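Long-range contact in CRISPR-associated endonuclease C2c1 (Alicyclobacillus acidoterrestris, PDB 5U31), which is an RNA-guided endonuclease of bacterial antiviral defence that recognises a PAM and cleaves target DNA with its RuvC domain: residues Ile762-Ser776 / Phe794-Lys806. The protein carries 3 engineered substitutions. Numbering follows the deposited sequence.
With nucleotides of chain B.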
ATOM      1  N   ILE A 762      15.823   6.262   3.830  1.00 35.38           N
ATOM      2  CA  ILE A 762      15.371   4.905   3.549  1.00 34.87           C
ATOM      3  C   ILE A 762      15.983   4.414   2.246  1.00 39.99           C
ATOM      4  O   ILE A 762      16.370   3.247   2.124  1.00 49.59           O
ATOM      5  CB  ILE A 762      13.834   4.850   3.521  1.00 34.09           C
ATOM      6  CG1 ILE A 762      13.275   5.187   4.905  1.00 33.84           C
ATOM      7  CG2 ILE A 762      13.354   3.485   3.067  1.00 33.63           C
ATOM      8  CD1 ILE A 762      11.774   5.328   4.940  1.00 33.19           C
ATOM      9  N   GLU A 763      16.115   5.308   1.264  1.00 36.98           N
ATOM     10  CA  GLU A 763      16.760   4.921   0.015  1.00 46.64           C
ATOM     11  C   GLU A 763      18.271   4.811   0.186  1.00 42.75           C
ATOM     12  O   GLU A 763      18.913   4.002  -0.494  1.00 45.24           O
ATOM     13  CB  GLU A 763      16.399   5.912  -1.091  1.00 57.78           C
ATOM     14  CG  GLU A 763      16.395   5.294  -2.481  1.00 84.32           C
ATOM     15  CD  GLU A 763      15.868   6.242  -3.543  1.00117.32           C
ATOM     16  OE1 GLU A 763      15.974   7.473  -3.355  1.00127.97           O
ATOM     17  OE2 GLU A 763      15.340   5.752  -4.565  1.00124.74           O
ATOM     18  N   TYR A 764      18.853   5.610   1.083  1.00 39.00           N
ATOM     19  CA  TYR A 764      20.245   5.397   1.463  1.00 37.96           C
ATOM     20  C   TYR A 764      20.452   3.983   1.988  1.00 41.22           C
ATOM     21  O   TYR A 764      21.481   3.352   1.716  1.00 49.75           O
ATOM     22  CB  TYR A 764      20.659   6.435   2.504  1.00 38.33           C
ATOM     23  CG  TYR A 764      21.914   6.092   3.273  1.00 46.07           C
ATOM     24  CD1 TYR A 764      23.152   6.055   2.643  1.00 57.53           C
ATOM     25  CD2 TYR A 764      21.864   5.826   4.636  1.00 40.67           C
ATOM     26  CE1 TYR A 764      24.304   5.750   3.350  1.00 65.25           C
ATOM     27  CE2 TYR A 764      23.006   5.521   5.349  1.00 47.34           C
ATOM     28  CZ  TYR A 764      24.224   5.485   4.704  1.00 67.77           C
ATOM     29  OH  TYR A 764      25.363   5.180   5.417  1.00 82.34           O
ATOM     30  N   LEU A 765      19.475   3.463   2.733  1.00 40.97           N
ATOM     31  CA  LEU A 765      19.514   2.068   3.153  1.00 36.84           C
ATOM     32  C   LEU A 765      19.249   1.133   1.978  1.00 40.83           C
ATOM     33  O   LEU A 765      19.964   0.141   1.795  1.00 40.33           O
ATOM     34  CB  LEU A 765      18.494   1.832   4.263  1.00 40.70           C
ATOM     35  CG  LEU A 765      18.602   2.699   5.517  1.00 36.26           C
ATOM     36  CD1 LEU A 765      17.443   2.413   6.454  1.00 35.52           C
ATOM     37  CD2 LEU A 765      19.926   2.465   6.219  1.00 37.05           C
ATOM     38  N   GLU A 766      18.223   1.433   1.175  1.00 38.31           N
ATOM     39  CA  GLU A 766      17.899   0.592   0.027  1.00 36.06           C
ATOM     40  C   GLU A 766      19.069   0.498  -0.940  1.00 42.98           C
ATOM     41  O   GLU A 766      19.322  -0.567  -1.515  1.00 58.40           O
ATOM     42  CB  GLU A 766      16.671   1.135  -0.698  1.00 35.52           C
ATOM     43  CG  GLU A 766      15.367   0.984   0.051  1.00 47.19           C
ATOM     44  CD  GLU A 766      14.715  -0.363  -0.188  1.00 55.21           C
ATOM     45  OE1 GLU A 766      15.418  -1.302  -0.631  1.00 36.40           O
ATOM     46  OE2 GLU A 766      13.494  -0.476   0.059  1.00 56.07           O
ATOM     47  N   ARG A 767      19.782   1.607  -1.146  1.00 47.11           N
ATOM     48  CA  ARG A 767      20.911   1.595  -2.066  1.00 38.46           C
ATOM     49  C   ARG A 767      21.960   0.582  -1.632  1.00 39.00           C
ATOM     50  O   ARG A 767      22.555  -0.105  -2.470  1.00 59.27           O
ATOM     51  CB  ARG A 767      21.521   2.991  -2.168  1.00 52.26           C
ATOM     52  CG  ARG A 767      21.210   3.718  -3.459  1.00 55.56           C
ATOM     53  CD  ARG A 767      21.990   5.017  -3.560  1.00 54.33           C
ATOM     54  NE  ARG A 767      21.250   6.147  -3.009  1.00 65.11           N
ATOM     55  CZ  ARG A 767      20.324   6.824  -3.678  1.00 77.92           C
ATOM     56  NH1 ARG A 767      19.699   7.842  -3.102  1.00 85.15           N
ATOM     57  NH2 ARG A 767      20.019   6.481  -4.920  1.00 85.74           N
ATOM     58  N   GLN A 768      22.188   0.462  -0.322  1.00 38.90           N
ATOM     59  CA  GLN A 768      23.178  -0.490   0.171  1.00 45.03           C
ATOM     60  C   GLN A 768      22.745  -1.925  -0.095  1.00 44.58           C
ATOM     61  O   GLN A 768      23.570  -2.778  -0.444  1.00 39.78           O
ATOM     62  CB  GLN A 768      23.409  -0.286   1.665  1.00 41.46           C
ATOM     63  CG  GLN A 768      23.831   1.106   2.055  1.00 39.81           C
ATOM     64  CD  GLN A 768      23.942   1.252   3.557  1.00 39.78           C
ATOM     65  OE1 GLN A 768      24.508   0.394   4.232  1.00 44.18           O
ATOM     66  NE2 GLN A 768      23.389   2.330   4.091  1.00 39.46           N
ATOM     67  N   TYR A 769      21.459  -2.213   0.081  1.00 43.76           N
ATOM     68  CA  TYR A 769      20.962  -3.552  -0.204  1.00 37.84           C
ATOM     69  C   TYR A 769      21.171  -3.904  -1.670  1.00 45.24           C
ATOM     70  O   TYR A 769      21.721  -4.964  -1.992  1.00 46.27           O
ATOM     71  CB  TYR A 769      19.486  -3.646   0.184  1.00 36.77           C
ATOM     72  CG  TYR A 769      18.900  -5.028   0.048  1.00 47.83           C
ATOM     73  CD1 TYR A 769      18.935  -5.930   1.107  1.00 44.08           C
ATOM     74  CD2 TYR A 769      18.306  -5.431  -1.137  1.00 48.29           C
ATOM     75  CE1 TYR A 769      18.398  -7.195   0.980  1.00 40.30           C
ATOM     76  CE2 TYR A 769      17.770  -6.690  -1.273  1.00 54.46           C
ATOM     77  CZ  TYR A 769      17.814  -7.567  -0.213  1.00 49.17           C
ATOM     78  OH  TYR A 769      17.274  -8.821  -0.364  1.00 55.86           O
ATOM     79  N   LYS A 770      20.764  -3.008  -2.577  1.00 45.37           N
ATOM     80  CA  LYS A 770      20.864  -3.297  -4.006  1.00 38.70           C
ATOM     81  C   LYS A 770      22.309  -3.533  -4.427  1.00 42.14           C
ATOM     82  O   LYS A 770      22.586  -4.419  -5.243  1.00 50.89           O
ATOM     83  CB  LYS A 770      20.253  -2.162  -4.829  1.00 38.55           C
ATOM     84  CG  LYS A 770      18.785  -1.875  -4.557  1.00 40.14           C
ATOM     85  CD  LYS A 770      18.324  -0.636  -5.322  1.00 48.07           C
ATOM     86  CE  LYS A 770      16.916  -0.216  -4.924  1.00 62.17           C
ATOM     87  NZ  LYS A 770      16.441   0.961  -5.710  1.00 72.24           N
ATOM     88  N   PHE A 771      23.248  -2.750  -3.891  1.00 40.36           N
ATOM     89  CA  PHE A 771      24.640  -2.974  -4.263  1.00 41.53           C
ATOM     90  C   PHE A 771      25.148  -4.306  -3.727  1.00 41.80           C
ATOM     91  O   PHE A 771      25.832  -5.047  -4.443  1.00 42.59           O
ATOM     92  CB  PHE A 771      25.537  -1.845  -3.768  1.00 42.09           C
ATOM     93  CG  PHE A 771      26.995  -2.178  -3.853  1.00 43.29           C
ATOM     94  CD1 PHE A 771      27.652  -2.156  -5.071  1.00 44.20           C
ATOM     95  CD2 PHE A 771      27.700  -2.557  -2.724  1.00 43.59           C
ATOM     96  CE1 PHE A 771      28.988  -2.484  -5.158  1.00 45.38           C
ATOM     97  CE2 PHE A 771      29.037  -2.888  -2.805  1.00 44.77           C
ATOM     98  CZ  PHE A 771      29.682  -2.852  -4.024  1.00 45.67           C
ATOM     99  N   LEU A 772      24.838  -4.619  -2.466  1.00 45.84           N
ATOM    100  CA  LEU A 772      25.279  -5.884  -1.886  1.00 43.14           C
ATOM    101  C   LEU A 772      24.712  -7.068  -2.656  1.00 50.42           C
ATOM    102  O   LEU A 772      25.418  -8.054  -2.901  1.00 42.00           O
ATOM    103  CB  LEU A 772      24.873  -5.956  -0.415  1.00 40.81           C
ATOM    104  CG  LEU A 772      25.704  -5.099   0.540  1.00 41.26           C
ATOM    105  CD1 LEU A 772      25.207  -5.236   1.960  1.00 40.63           C
ATOM    106  CD2 LEU A 772      27.159  -5.496   0.447  1.00 42.50           C
ATOM    107  N   LYS A 773      23.436  -6.988  -3.041  1.00 40.40           N
ATOM    108  CA  LYS A 773      22.852  -8.005  -3.905  1.00 40.29           C
ATOM    109  C   LYS A 773      23.641  -8.121  -5.203  1.00 46.85           C
ATOM    110  O   LYS A 773      23.975  -9.225  -5.650  1.00 41.86           O
ATOM    111  CB  LYS A 773      21.388  -7.655  -4.185  1.00 39.28           C
ATOM    112  CG  LYS A 773      20.452  -8.836  -4.389  1.00 51.31           C
ATOM    113  CD  LYS A 773      19.936  -9.372  -3.060  1.00 62.80           C
ATOM    114  CE  LYS A 773      18.576 -10.042  -3.223  1.00 64.49           C
ATOM    115  NZ  LYS A 773      17.544  -9.076  -3.698  1.00 65.20           N
ATOM    116  N   SER A 774      23.967  -6.976  -5.813  1.00 50.27           N
ATOM    117  CA  SER A 774      24.722  -6.971  -7.061  1.00 42.75           C
ATOM    118  C   SER A 774      26.142  -7.476  -6.858  1.00 44.52           C
ATOM    119  O   SER A 774      26.720  -8.089  -7.763  1.00 44.78           O
ATOM    120  CB  SER A 774      24.734  -5.559  -7.646  1.00 42.88           C
ATOM    121  OG  SER A 774      25.482  -5.495  -8.847  1.00 43.97           O
ATOM    122  N   TRP A 775      26.716  -7.235  -5.682  1.00 53.00           N
ATOM    123  CA  TRP A 775      28.068  -7.701  -5.406  1.00 46.05           C
ATOM    124  C   TRP A 775      28.102  -9.210  -5.193  1.00 54.21           C
ATOM    125  O   TRP A 775      28.965  -9.903  -5.744  1.00 46.19           O
ATOM    126  CB  TRP A 775      28.617  -6.963  -4.191  1.00 45.01           C
ATOM    127  CG  TRP A 775      29.901  -7.496  -3.688  1.00 46.06           C
ATOM    128  CD1 TRP A 775      30.109  -8.151  -2.515  1.00 45.98           C
ATOM    129  CD2 TRP A 775      31.170  -7.418  -4.340  1.00 47.44           C
ATOM    130  NE1 TRP A 775      31.432  -8.488  -2.392  1.00 47.24           N
ATOM    131  CE2 TRP A 775      32.107  -8.050  -3.502  1.00 48.16           C
ATOM    132  CE3 TRP A 775      31.607  -6.873  -5.551  1.00 48.20           C
ATOM    133  CZ2 TRP A 775      33.452  -8.154  -3.833  1.00 49.60           C
ATOM    134  CZ3 TRP A 775      32.938  -6.979  -5.880  1.00 49.63           C
ATOM    135  CH2 TRP A 775      33.848  -7.614  -5.024  1.00 50.32           C
ATOM    136  N   SER A 776      27.160  -9.738  -4.407  1.00 52.07           N
ATOM    137  CA  SER A 776      27.142 -11.170  -4.130  1.00 44.20           C
ATOM    138  C   SER A 776      26.789 -11.988  -5.364  1.00 44.46           C
ATOM    139  O   SER A 776      27.287 -13.106  -5.528  1.00 45.15           O
ATOM    140  CB  SER A 776      26.157 -11.469  -3.005  1.00 43.03           C
ATOM    141  OG  SER A 776      26.473 -10.715  -1.853  1.00 42.86           O
ATOM    142  N   PHE A 794      18.678 -12.766   2.142  1.00 46.74           N
ATOM    143  CA  PHE A 794      19.806 -11.884   1.888  1.00 41.30           C
ATOM    144  C   PHE A 794      19.696 -10.645   2.758  1.00 37.88           C
ATOM    145  O   PHE A 794      18.637 -10.009   2.801  1.00 35.88           O
ATOM    146  CB  PHE A 794      19.885 -11.473   0.414  1.00 42.64           C
ATOM    147  CG  PHE A 794      21.192 -10.844   0.042  1.00 38.24           C
ATOM    148  CD1 PHE A 794      21.424  -9.501   0.279  1.00 38.24           C
ATOM    149  CD2 PHE A 794      22.196 -11.604  -0.521  1.00 39.20           C
ATOM    150  CE1 PHE A 794      22.629  -8.928  -0.048  1.00 39.16           C
ATOM    151  CE2 PHE A 794      23.406 -11.035  -0.853  1.00 40.14           C
ATOM    152  CZ  PHE A 794      23.623  -9.696  -0.617  1.00 40.11           C
ATOM    153  N   ALA A 795      20.798 -10.300   3.425  1.00 40.97           N
ATOM    154  CA  ALA A 795      20.894  -9.112   4.269  1.00 37.70           C
ATOM    155  C   ALA A 795      19.686  -9.014   5.195  1.00 41.17           C
ATOM    156  O   ALA A 795      18.935  -8.039   5.188  1.00 46.72           O
ATOM    157  CB  ALA A 795      21.041  -7.848   3.420  1.00 37.34           C
ATOM    158  N   ILE A 796      19.505 -10.071   5.986  1.00 46.11           N
ATOM    159  CA  ILE A 796      18.309 -10.190   6.813  1.00 40.40           C
ATOM    160  C   ILE A 796      18.181  -8.990   7.737  1.00 45.63           C
ATOM    161  O   ILE A 796      17.134  -8.337   7.801  1.00 42.59           O
ATOM    162  CB  ILE A 796      18.343 -11.509   7.606  1.00 35.30           C
ATOM    163  CG1 ILE A 796      18.479 -12.689   6.644  1.00 35.52           C
ATOM    164  CG2 ILE A 796      17.104 -11.637   8.475  1.00 34.48           C
ATOM    165  CD1 ILE A 796      18.745 -14.008   7.321  1.00 35.77           C
ATOM    166  N   THR A 797      19.264  -8.660   8.438  1.00 49.09           N
ATOM    167  CA  THR A 797      19.200  -7.610   9.445  1.00 40.12           C
ATOM    168  C   THR A 797      19.100  -6.225   8.807  1.00 41.65           C
ATOM    169  O   THR A 797      18.387  -5.354   9.320  1.00 44.05           O
ATOM    170  CB  THR A 797      20.413  -7.722  10.364  1.00 36.66           C
ATOM    171  OG1 THR A 797      20.497  -6.566  11.201  1.00 76.58           O
ATOM    172  CG2 THR A 797      21.686  -7.868   9.540  1.00 42.49           C
ATOM    173  N   LEU A 798      19.788  -6.001   7.683  1.00 46.67           N
ATOM    174  CA  LEU A 798      19.610  -4.745   6.958  1.00 36.13           C
ATOM    175  C   LEU A 798      18.197  -4.628   6.396  1.00 35.23           C
ATOM    176  O   LEU A 798      17.584  -3.557   6.465  1.00 34.91           O
ATOM    177  CB  LEU A 798      20.639  -4.629   5.836  1.00 36.86           C
ATOM    178  CG  LEU A 798      20.395  -3.530   4.801  1.00 36.80           C
ATOM    179  CD1 LEU A 798      20.436  -2.168   5.455  1.00 36.88           C
ATOM    180  CD2 LEU A 798      21.412  -3.604   3.673  1.00 37.59           C
ATOM    181  N   ARG A 799      17.667  -5.722   5.837  1.00 42.84           N
ATOM    182  CA  ARG A 799      16.296  -5.717   5.327  1.00 34.08           C
ATOM    183  C   ARG A 799      15.299  -5.404   6.433  1.00 40.03           C
ATOM    184  O   ARG A 799      14.364  -4.618   6.232  1.00 33.53           O
ATOM    185  CB  ARG A 799      15.963  -7.066   4.689  1.00 33.90           C
ATOM    186  CG  ARG A 799      15.806  -7.025   3.178  1.00 45.66           C
ATOM    187  CD  ARG A 799      14.801  -5.967   2.753  1.00 39.34           C
ATOM    188  NE  ARG A 799      15.222  -5.295   1.527  1.00 52.50           N
ATOM    189  CZ  ARG A 799      14.729  -4.139   1.096  1.00 54.07           C
ATOM    190  NH1 ARG A 799      13.789  -3.514   1.792  1.00 57.25           N
ATOM    191  NH2 ARG A 799      15.184  -3.604  -0.031  1.00 51.36           N
ATOM    192  N   GLU A 800      15.479  -6.012   7.607  1.00 35.43           N
ATOM    193  CA  GLU A 800      14.607  -5.715   8.735  1.00 33.04           C
ATOM    194  C   GLU A 800      14.755  -4.270   9.193  1.00 33.23           C
ATOM    195  O   GLU A 800      13.785  -3.673   9.673  1.00 47.65           O
ATOM    196  CB  GLU A 800      14.894  -6.681   9.885  1.00 33.18           C
ATOM    197  CG  GLU A 800      14.490  -8.116   9.586  1.00 44.14           C
ATOM    198  CD  GLU A 800      14.770  -9.055  10.741  1.00 62.13           C
ATOM    199  OE1 GLU A 800      15.462  -8.638  11.695  1.00 64.43           O
ATOM    200  OE2 GLU A 800      14.295 -10.211  10.696  1.00 65.12           O
ATOM    201  N   HIS A 801      15.947  -3.689   9.048  1.00 33.95           N
ATOM    202  CA  HIS A 801      16.120  -2.280   9.386  1.00 34.20           C
ATOM    203  C   HIS A 801      15.385  -1.383   8.397  1.00 40.84           C
ATOM    204  O   HIS A 801      14.751  -0.399   8.797  1.00 36.52           O
ATOM    205  CB  HIS A 801      17.605  -1.923   9.430  1.00 35.13           C
ATOM    206  CG  HIS A 801      17.880  -0.520   9.874  1.00 35.50           C
ATOM    207  ND1 HIS A 801      17.534  -0.050  11.123  1.00 38.39           N
ATOM    208  CD2 HIS A 801      18.474   0.516   9.236  1.00 39.98           C
ATOM    209  CE1 HIS A 801      17.902   1.213  11.236  1.00 35.92           C
ATOM    210  NE2 HIS A 801      18.476   1.580  10.105  1.00 44.21           N
ATOM    211  N   ILE A 802      15.465  -1.699   7.102  1.00 33.83           N
ATOM    212  CA  ILE A 802      14.760  -0.891   6.113  1.00 33.55           C
ATOM    213  C   ILE A 802      13.262  -0.930   6.374  1.00 32.77           C
ATOM    214  O   ILE A 802      12.587   0.106   6.343  1.00 33.30           O
ATOM    215  CB  ILE A 802      15.103  -1.359   4.687  1.00 41.40           C
ATOM    216  CG1 ILE A 802      16.599  -1.188   4.415  1.00 42.13           C
ATOM    217  CG2 ILE A 802      14.290  -0.584   3.664  1.00 33.46           C
ATOM    218  CD1 ILE A 802      17.034  -1.654   3.041  1.00 34.93           C
ATOM    219  N   ASP A 803      12.721  -2.117   6.662  1.00 49.78           N
ATOM    220  CA  ASP A 803      11.282  -2.222   6.885  1.00 42.25           C
ATOM    221  C   ASP A 803      10.863  -1.476   8.145  1.00 31.58           C
ATOM    222  O   ASP A 803       9.861  -0.749   8.135  1.00 31.25           O
ATOM    223  CB  ASP A 803      10.855  -3.689   6.954  1.00 43.39           C
ATOM    224  CG  ASP A 803       9.365  -3.851   7.220  1.00 55.84           C
ATOM    225  OD1 ASP A 803       8.974  -3.958   8.401  1.00 56.06           O
ATOM    226  OD2 ASP A 803       8.582  -3.847   6.246  1.00 66.19           O
ATOM    227  N   HIS A 804      11.613  -1.634   9.237  1.00 31.94           N
ATOM    228  CA  HIS A 804      11.306  -0.876  10.444  1.00 32.00           C
ATOM    229  C   HIS A 804      11.369   0.621  10.177  1.00 32.55           C
ATOM    230  O   HIS A 804      10.545   1.386  10.691  1.00 37.51           O
ATOM    231  CB  HIS A 804      12.268  -1.262  11.567  1.00 33.03           C
ATOM    232  CG  HIS A 804      11.965  -2.588  12.195  1.00 45.06           C
ATOM    233  ND1 HIS A 804      10.704  -3.146  12.191  1.00 45.28           N
ATOM    234  CD2 HIS A 804      12.763  -3.467  12.848  1.00 40.50           C
ATOM    235  CE1 HIS A 804      10.738  -4.310  12.815  1.00 44.30           C
ATOM    236  NE2 HIS A 804      11.974  -4.528  13.223  1.00 43.92           N
ATOM    237  N   ALA A 805      12.331   1.054   9.358  1.00 32.71           N
ATOM    238  CA  ALA A 805      12.463   2.471   9.051  1.00 33.01           C
ATOM    239  C   ALA A 805      11.225   3.001   8.341  1.00 32.52           C
ATOM    240  O   ALA A 805      10.768   4.116   8.622  1.00 51.49           O
ATOM    241  CB  ALA A 805      13.711   2.708   8.204  1.00 47.67           C
ATOM    242  N   LYS A 806      10.669   2.220   7.413  1.00 33.70           N
ATOM    243  CA  LYS A 806       9.456   2.647   6.723  1.00 31.66           C
ATOM    244  C   LYS A 806       8.256   2.622   7.658  1.00 31.22           C
ATOM    245  O   LYS A 806       7.362   3.471   7.550  1.00 42.69           O
ATOM    246  CB  LYS A 806       9.195   1.759   5.510  1.00 31.39           C
ATOM    247  CG  LYS A 806      10.323   1.704   4.487  1.00 35.94           C
ATOM    248  CD  LYS A 806       9.746   1.540   3.082  1.00 47.34           C
ATOM    249  CE  LYS A 806      10.771   1.021   2.091  1.00 42.59           C
ATOM    250  NZ  LYS A 806      11.078  -0.412   2.340  1.00 49.24           N
TER
ATOM    251  P     U B  37      22.284  -0.037  14.125  1.00 50.58           P
ATOM    252  OP1   U B  37      22.577  -0.406  15.532  1.00 63.14           O
ATOM    253  OP2   U B  37      23.385   0.124  13.147  1.00 63.04           O
ATOM    254  O5'   U B  37      21.368  -1.198  13.548  1.00 47.60           O
ATOM    255  C5'   U B  37      20.929  -1.179  12.195  1.00 41.24           C
ATOM    256  C4'   U B  37      21.396  -2.397  11.429  1.00 37.77           C
ATOM    257  O4'   U B  37      21.376  -2.052  10.022  1.00 40.90           O
ATOM    258  C3'   U B  37      22.826  -2.829  11.739  1.00 38.78           C
ATOM    259  O3'   U B  37      23.005  -4.241  11.538  1.00 38.78           O
ATOM    260  C2'   U B  37      23.635  -2.048  10.713  1.00 39.34           C
ATOM    261  O2'   U B  37      24.876  -2.627  10.384  1.00 53.05           O
ATOM    262  C1'   U B  37      22.694  -2.017   9.506  1.00 40.54           C
ATOM    263  N1    U B  37      22.832  -0.785   8.714  1.00 38.71           N
ATOM    264  C2    U B  37      23.161  -0.864   7.374  1.00 38.90           C
ATOM    265  O2    U B  37      23.332  -1.920   6.793  1.00 38.93           O
ATOM    266  N3    U B  37      23.279   0.345   6.731  1.00 45.53           N
ATOM    267  C4    U B  37      23.120   1.602   7.285  1.00 52.58           C
ATOM    268  O4    U B  37      23.260   2.611   6.588  1.00 49.14           O
ATOM    269  C5    U B  37      22.787   1.598   8.676  1.00 49.64           C
ATOM    270  C6    U B  37      22.663   0.435   9.322  1.00 45.27           C
ATOM    271  P     A B  49      32.877  -9.378   3.763  1.00 47.73           P
ATOM    272  OP1   A B  49      32.854  -8.205   4.672  1.00 66.24           O
ATOM    273  OP2   A B  49      33.114 -10.747   4.296  1.00 47.88           O
ATOM    274  O5'   A B  49      31.495  -9.395   2.972  1.00 46.29           O
ATOM    275  C5'   A B  49      31.086  -8.279   2.198  1.00 45.91           C
ATOM    276  C4'   A B  49      29.953  -8.638   1.273  1.00 45.02           C
ATOM    277  O4'   A B  49      30.419  -9.543   0.238  1.00 45.75           O
ATOM    278  C3'   A B  49      28.797  -9.383   1.910  1.00 43.92           C
ATOM    279  O3'   A B  49      27.921  -8.536   2.622  1.00 42.96           O
ATOM    280  C2'   A B  49      28.157 -10.074   0.717  1.00 43.64           C
ATOM    281  O2'   A B  49      27.385  -9.157  -0.045  1.00 43.09           O
ATOM    282  C1'   A B  49      29.391 -10.455  -0.097  1.00 44.97           C
ATOM    283  N9    A B  49      29.844 -11.822   0.219  1.00 46.34           N
ATOM    284  C8    A B  49      30.948 -12.221   0.933  1.00 47.25           C
ATOM    285  N7    A B  49      31.061 -13.524   1.044  1.00 46.76           N
ATOM    286  C5    A B  49      29.954 -14.009   0.360  1.00 45.94           C
ATOM    287  C6    A B  49      29.489 -15.310   0.107  1.00 45.80           C
ATOM    288  N6    A B  49      30.103 -16.417   0.525  1.00 66.04           N
ATOM    289  N1    A B  49      28.351 -15.441  -0.607  1.00 44.96           N
ATOM    290  C2    A B  49      27.725 -14.341  -1.034  1.00 44.29           C
ATOM    291  N3    A B  49      28.061 -13.070  -0.860  1.00 44.33           N
ATOM    292  C4    A B  49      29.197 -12.973  -0.150  1.00 45.17           C
ATOM    293  P     G B  32      12.215  -5.303  17.347  1.00 42.83           P
ATOM    294  OP1   G B  32      12.546  -6.537  16.586  1.00 40.15           O
ATOM    295  OP2   G B  32      13.046  -4.894  18.517  1.00 33.76           O
ATOM    296  O5'   G B  32      12.211  -4.104  16.301  1.00 49.01           O
ATOM    297  C5'   G B  32      12.993  -2.944  16.523  1.00 38.12           C
ATOM    298  C4'   G B  32      12.346  -1.741  15.898  1.00 33.22           C
ATOM    299  O4'   G B  32      11.399  -1.153  16.823  1.00 36.40           O
ATOM    300  C3'   G B  32      13.273  -0.595  15.559  1.00 33.81           C
ATOM    301  O3'   G B  32      14.000  -0.813  14.368  1.00 33.89           O
ATOM    302  C2'   G B  32      12.320   0.589  15.502  1.00 33.56           C
ATOM    303  O2'   G B  32      11.588   0.593  14.286  1.00 36.20           O
ATOM    304  C1'   G B  32      11.360   0.247  16.640  1.00 33.32           C
ATOM    305  N9    G B  32      11.762   0.890  17.900  1.00 34.00           N
ATOM    306  C8    G B  32      12.419   0.304  18.946  1.00 34.50           C
ATOM    307  N7    G B  32      12.641   1.135  19.924  1.00 35.13           N
ATOM    308  C5    G B  32      12.103   2.342  19.495  1.00 35.02           C
ATOM    309  C6    G B  32      12.037   3.614  20.127  1.00 39.63           C
ATOM    310  O6    G B  32      12.456   3.961  21.238  1.00 47.00           O
ATOM    311  N1    G B  32      11.401   4.550  19.322  1.00 41.92           N
ATOM    312  C2    G B  32      10.891   4.305  18.076  1.00 35.21           C
ATOM    313  N2    G B  32      10.313   5.344  17.463  1.00 34.41           N
ATOM    314  N3    G B  32      10.939   3.130  17.476  1.00 46.89           N
ATOM    315  C4    G B  32      11.555   2.203  18.240  1.00 35.89           C
TER
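Tyr769 stands between Arg799 and Phe794. Over one ring face lies the arginine in a cation-pi contact, its CZ 4.4 Å from the ring centroid; the guanidinium plane stands 73° from the ring plane, so this is no parallel stack, and NE lies over the ring centre. On the opposite face Phe794 points its edge in a T-shaped pair, planes at 85°. Across a face of Phe794 runs the Lys773 chain, whose CD sits 3.8 Å from the ring centroid as a CH-pi contact. Bends at chi2 and chi3 carry Arg799 past Tyr769 to Glu766, where Arg799 NH2 meets Glu766 OE1 in a salt bridge; Lys806 NZ to the other carboxylate oxygen, Glu766 OE2, is a weak bond of 3.3 Å. Ile802 CD1 lies over one face of the Arg799 guanidinium and its CG2 against Glu766 OE2; this knob sits among Ile762, Leu765, Glu766 and Tyr769, with Ile802 CG1 3.6 Å from Leu765 CB.

RNA is read from the same pair of helices. Gln768, held by NE2 to Tyr764 O, pairs with U37 of chain B: N3 donates to OE1 at 2.8 Å, while NE2 also donates to O4. Leu798 CD1 packs on the base, and His801 ND1 binds an RNA phosphate. Axes 9.8 Å apart at 158° define a nearly antiparallel helix pair joining segments assigned to REC2 and RuvC-II, consistent with its lining part of the central sgRNA channel between the lobes.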